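Local structure of NAD dependent epimerase/dehydratase family (uncultured archaeon MedDCM-OCT-S05-C57, 5Y1F) at residues A[132-146]-A[288-300]. The protein probably oxidises L-threonine at its C3 hydroxyl as a monomeric, NAD+-binding 3-dehydrogenase of the epimerase/dehydratase family. Numbering follows the deposited sequence.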
# COMPACT_ATOMS: atom_id res chain seq x y z
N ILE A 132 -4.41 2.92 6.70
CA ILE A 132 -5.34 2.91 7.81
C ILE A 132 -4.64 2.95 9.17
O ILE A 132 -5.30 3.24 10.17
CB ILE A 132 -6.26 1.66 7.77
CG1 ILE A 132 -5.46 0.34 7.80
CG2 ILE A 132 -7.17 1.72 6.54
CD1 ILE A 132 -6.28 -0.91 8.06
N ALA A 133 -3.32 2.75 9.23
CA ALA A 133 -2.57 2.84 10.49
C ALA A 133 -2.54 4.28 11.03
O ALA A 133 -2.08 4.46 12.13
CB ALA A 133 -1.17 2.33 10.27
N VAL A 134 -3.03 5.29 10.30
CA VAL A 134 -3.12 6.60 10.89
C VAL A 134 -4.13 6.67 12.02
O VAL A 134 -4.10 7.62 12.80
CB VAL A 134 -3.46 7.68 9.84
CG1 VAL A 134 -2.35 7.87 8.83
CG2 VAL A 134 -4.81 7.50 9.18
N PHE A 135 -5.06 5.73 12.08
CA PHE A 135 -6.13 5.76 13.07
C PHE A 135 -5.75 5.01 14.33
O PHE A 135 -5.05 3.98 14.29
CB PHE A 135 -7.40 5.15 12.51
CG PHE A 135 -7.91 5.84 11.26
CD1 PHE A 135 -8.25 7.17 11.31
CD2 PHE A 135 -8.00 5.17 10.05
CE1 PHE A 135 -8.79 7.80 10.14
CE2 PHE A 135 -8.49 5.80 8.90
CZ PHE A 135 -8.89 7.10 8.95
N GLY A 136 -6.24 5.52 15.45
CA GLY A 136 -6.14 4.82 16.72
C GLY A 136 -7.48 4.60 17.37
O GLY A 136 -8.50 4.95 16.82
N PRO A 137 -7.50 3.98 18.58
CA PRO A 137 -8.77 3.54 19.16
C PRO A 137 -9.60 4.64 19.77
O PRO A 137 -10.65 4.36 20.33
CB PRO A 137 -8.35 2.57 20.26
CG PRO A 137 -6.91 2.73 20.44
CD PRO A 137 -6.33 3.41 19.25
N ASP A 138 -9.18 5.87 19.67
CA ASP A 138 -9.94 7.04 20.19
C ASP A 138 -10.98 7.48 19.19
O ASP A 138 -11.84 8.34 19.52
CB ASP A 138 -8.96 8.21 20.46
CG ASP A 138 -8.24 8.69 19.23
OD1 ASP A 138 -7.59 7.86 18.55
OD2 ASP A 138 -8.20 9.95 18.98
N VAL A 139 -10.99 6.93 17.99
CA VAL A 139 -11.99 7.28 17.00
C VAL A 139 -12.75 6.00 16.64
O VAL A 139 -12.34 4.90 17.03
CB VAL A 139 -11.35 7.99 15.78
CG1 VAL A 139 -10.57 9.22 16.20
CG2 VAL A 139 -10.50 7.04 14.95
N PRO A 140 -13.84 6.10 15.88
CA PRO A 140 -14.67 4.93 15.66
C PRO A 140 -13.89 3.78 15.04
O PRO A 140 -13.06 4.01 14.14
CB PRO A 140 -15.77 5.44 14.70
CG PRO A 140 -15.88 6.89 15.07
CD PRO A 140 -14.47 7.34 15.35
N LYS A 141 -14.20 2.56 15.47
CA LYS A 141 -13.65 1.37 14.86
C LYS A 141 -14.41 0.98 13.60
O LYS A 141 -13.89 0.35 12.68
CB LYS A 141 -13.74 0.18 15.82
CG LYS A 141 -13.06 0.32 17.17
CD LYS A 141 -11.60 0.07 16.96
CE LYS A 141 -10.90 -0.59 18.14
NZ LYS A 141 -9.57 -1.02 17.64
N GLU A 142 -15.70 1.26 13.60
CA GLU A 142 -16.56 0.90 12.49
C GLU A 142 -16.78 2.09 11.60
O GLU A 142 -17.13 3.15 12.08
CB GLU A 142 -17.87 0.39 13.03
CG GLU A 142 -17.70 -0.91 13.79
CD GLU A 142 -18.86 -1.22 14.70
OE1 GLU A 142 -18.70 -1.16 15.93
OE2 GLU A 142 -19.97 -1.40 14.17
N MET A 143 -16.61 1.89 10.32
CA MET A 143 -16.82 2.92 9.31
C MET A 143 -16.16 4.23 9.72
O MET A 143 -16.76 5.30 9.68
CB MET A 143 -18.32 3.08 8.99
CG MET A 143 -18.86 1.92 8.16
SD MET A 143 -18.26 2.10 6.45
CE MET A 143 -17.88 0.41 6.08
N THR A 144 -14.85 4.16 10.00
CA THR A 144 -14.14 5.36 10.41
C THR A 144 -14.30 6.46 9.41
O THR A 144 -14.01 6.26 8.24
CB THR A 144 -12.67 5.01 10.62
OG1 THR A 144 -12.55 3.80 11.37
CG2 THR A 144 -11.92 6.11 11.22
N PRO A 145 -14.69 7.66 9.85
CA PRO A 145 -14.81 8.77 8.91
C PRO A 145 -13.48 9.30 8.36
O PRO A 145 -12.42 9.06 8.93
CB PRO A 145 -15.54 9.85 9.74
CG PRO A 145 -16.24 9.13 10.83
CD PRO A 145 -15.35 7.96 11.14
N GLN A 146 -13.56 10.02 7.25
CA GLN A 146 -12.41 10.67 6.64
C GLN A 146 -11.72 11.65 7.60
O GLN A 146 -10.49 11.69 7.69
CB GLN A 146 -12.89 11.35 5.36
CG GLN A 146 -11.86 12.16 4.62
CD GLN A 146 -10.71 11.32 4.06
OE1 GLN A 146 -9.51 11.71 4.17
NE2 GLN A 146 -11.04 10.25 3.44
N ALA A 288 -2.57 -4.68 15.26
CA ALA A 288 -3.89 -4.83 14.67
C ALA A 288 -5.01 -4.40 15.57
O ALA A 288 -6.02 -3.81 15.13
CB ALA A 288 -4.10 -6.30 14.23
N ASP A 289 -4.88 -4.67 16.87
CA ASP A 289 -5.92 -4.35 17.84
C ASP A 289 -6.17 -2.85 17.90
O ASP A 289 -7.27 -2.44 18.33
CB ASP A 289 -5.48 -4.76 19.27
CG ASP A 289 -5.52 -6.24 19.57
OD1 ASP A 289 -6.09 -6.97 18.78
OD2 ASP A 289 -4.92 -6.58 20.65
N THR A 290 -5.21 -2.01 17.50
CA THR A 290 -5.36 -0.55 17.61
C THR A 290 -5.95 0.07 16.37
O THR A 290 -6.12 1.27 16.33
CB THR A 290 -4.03 0.14 17.94
OG1 THR A 290 -3.19 0.16 16.78
CG2 THR A 290 -3.34 -0.52 19.16
N TRP A 291 -6.26 -0.74 15.36
CA TRP A 291 -6.76 -0.25 14.07
C TRP A 291 -8.26 -0.45 13.95
O TRP A 291 -8.83 -1.32 14.60
CB TRP A 291 -6.06 -0.96 12.89
CG TRP A 291 -4.61 -0.66 12.75
CD1 TRP A 291 -3.90 0.33 13.38
CD2 TRP A 291 -3.71 -1.27 11.86
NE1 TRP A 291 -2.61 0.32 12.96
CE2 TRP A 291 -2.45 -0.65 12.00
CE3 TRP A 291 -3.83 -2.33 10.96
CZ2 TRP A 291 -1.33 -1.03 11.26
CZ3 TRP A 291 -2.72 -2.65 10.14
CH2 TRP A 291 -1.47 -2.05 10.37
N PRO A 292 -8.90 0.31 13.03
CA PRO A 292 -10.31 0.12 12.80
C PRO A 292 -10.64 -1.22 12.17
O PRO A 292 -9.77 -1.93 11.64
CB PRO A 292 -10.69 1.25 11.81
CG PRO A 292 -9.57 2.15 11.74
CD PRO A 292 -8.36 1.47 12.30
N ILE A 293 -11.90 -1.56 12.24
CA ILE A 293 -12.43 -2.72 11.55
C ILE A 293 -12.85 -2.41 10.11
O ILE A 293 -12.82 -3.29 9.25
CB ILE A 293 -13.63 -3.27 12.37
CG1 ILE A 293 -13.19 -3.95 13.67
CG2 ILE A 293 -14.66 -4.00 11.53
CD1 ILE A 293 -11.85 -4.57 13.64
N SER A 294 -13.35 -1.19 9.89
CA SER A 294 -13.87 -0.82 8.58
C SER A 294 -13.81 0.69 8.42
O SER A 294 -13.66 1.40 9.41
CB SER A 294 -15.31 -1.33 8.43
OG SER A 294 -16.15 -0.75 9.37
N ILE A 295 -13.95 1.13 7.18
CA ILE A 295 -13.60 2.48 6.80
C ILE A 295 -14.71 3.11 5.96
O ILE A 295 -15.14 2.53 4.99
CB ILE A 295 -12.33 2.45 5.91
CG1 ILE A 295 -11.12 1.86 6.66
CG2 ILE A 295 -12.00 3.82 5.35
CD1 ILE A 295 -10.76 2.65 7.90
N ASN A 296 -15.05 4.37 6.26
CA ASN A 296 -16.02 5.14 5.40
C ASN A 296 -15.20 5.86 4.33
O ASN A 296 -14.53 6.87 4.62
CB ASN A 296 -16.83 6.13 6.24
CG ASN A 296 -18.00 6.71 5.49
OD1 ASN A 296 -19.06 7.08 6.12
ND2 ASN A 296 -17.90 6.77 4.22
N ASP A 297 -15.32 5.40 3.09
CA ASP A 297 -14.64 5.99 1.95
C ASP A 297 -15.58 6.74 1.03
O ASP A 297 -15.34 6.83 -0.16
CB ASP A 297 -13.87 4.94 1.18
CG ASP A 297 -14.75 3.88 0.57
OD1 ASP A 297 -14.24 3.13 -0.30
OD2 ASP A 297 -15.93 3.80 0.93
N ASP A 298 -16.62 7.35 1.58
CA ASP A 298 -17.55 8.10 0.76
C ASP A 298 -16.88 9.16 -0.08
O ASP A 298 -17.27 9.38 -1.22
CB ASP A 298 -18.66 8.75 1.56
CG ASP A 298 -19.77 9.30 0.66
OD1 ASP A 298 -20.34 8.53 -0.12
OD2 ASP A 298 -19.93 10.53 0.57
N ASP A 299 -15.86 9.82 0.44
CA ASP A 299 -15.26 10.90 -0.33
C ASP A 299 -14.57 10.40 -1.57
O ASP A 299 -14.64 11.05 -2.62
CB ASP A 299 -14.29 11.72 0.53
CG ASP A 299 -15.03 12.43 1.61
OD1 ASP A 299 -15.89 13.27 1.28
OD2 ASP A 299 -14.79 12.14 2.80
N ALA A 300 -13.91 9.24 -1.52
CA ALA A 300 -13.34 8.65 -2.74
C ALA A 300 -14.45 8.28 -3.75
O ALA A 300 -14.31 8.43 -4.97
CB ALA A 300 -12.50 7.42 -2.39
O HOH W 1 -1.14 2.65 13.90
O HOH W 2 -3.12 2.80 15.85
O HOH W 3 -8.89 1.42 16.48
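Lys141 reaches along the 288-300 segment and grips two of its carbonyls: NZ lies 2.8 Å from Asp289 O and 3.1 Å from Trp291 O, the second approached from above the carbonyl plane. The chain gets there by bending at chi2 (-79°) and again at chi3, and water 3 adds a third hydrogen bond to the ammonium. The same residue's carbonyl receives two backbone donors, Ile293 N and Ser294 N, the second at the longer distance but the straighter of the two.

The side chain of Ser294 is also engaged: its OG stands between its own backbone N and carbonyl carbon (chi1 62°), where it accepts Met143 N at 2.8 Å in a nearly straight bond. Thr144 then bridges backbones with Ile295: its N gives to Ser294 O, and its O takes Asn296 N. Thr144 OG1 turns back to donate to Pro140 O within the loop, and it also lies 3.2 Å from Pro292 CB.

An apolar cluster completes the contact. Thr144 CG2 sits over the centre of one face of the Phe135 ring and Val134 CG2 over the other, while Pro292 CG and Ile295 CD1 meet the ring obliquely. Ile132 CG2 also reaches Ile295 CD1, and Ile132 CD1 touches Trp291 CE3. Ala133 CA lies 3.4 Å above one face of the Trp291 indole, offset toward the rim, and Ala133 CB touches Trp291 CZ2; at the indole edge, water 1 joins NE1 to Ala133 O.

Ala133 also packs on Tyr156, an NAD+-binding residue of helix 155-174. The contact thus clamps the loop after strand 125-131 of the Rossmann-type nucleotide-binding core against the connection from helix 284-288 into helix 298-304, with its Ile132-Ala133 end near the bound NAD, in a fold of the extended short-chain dehydrogenase/reductase type.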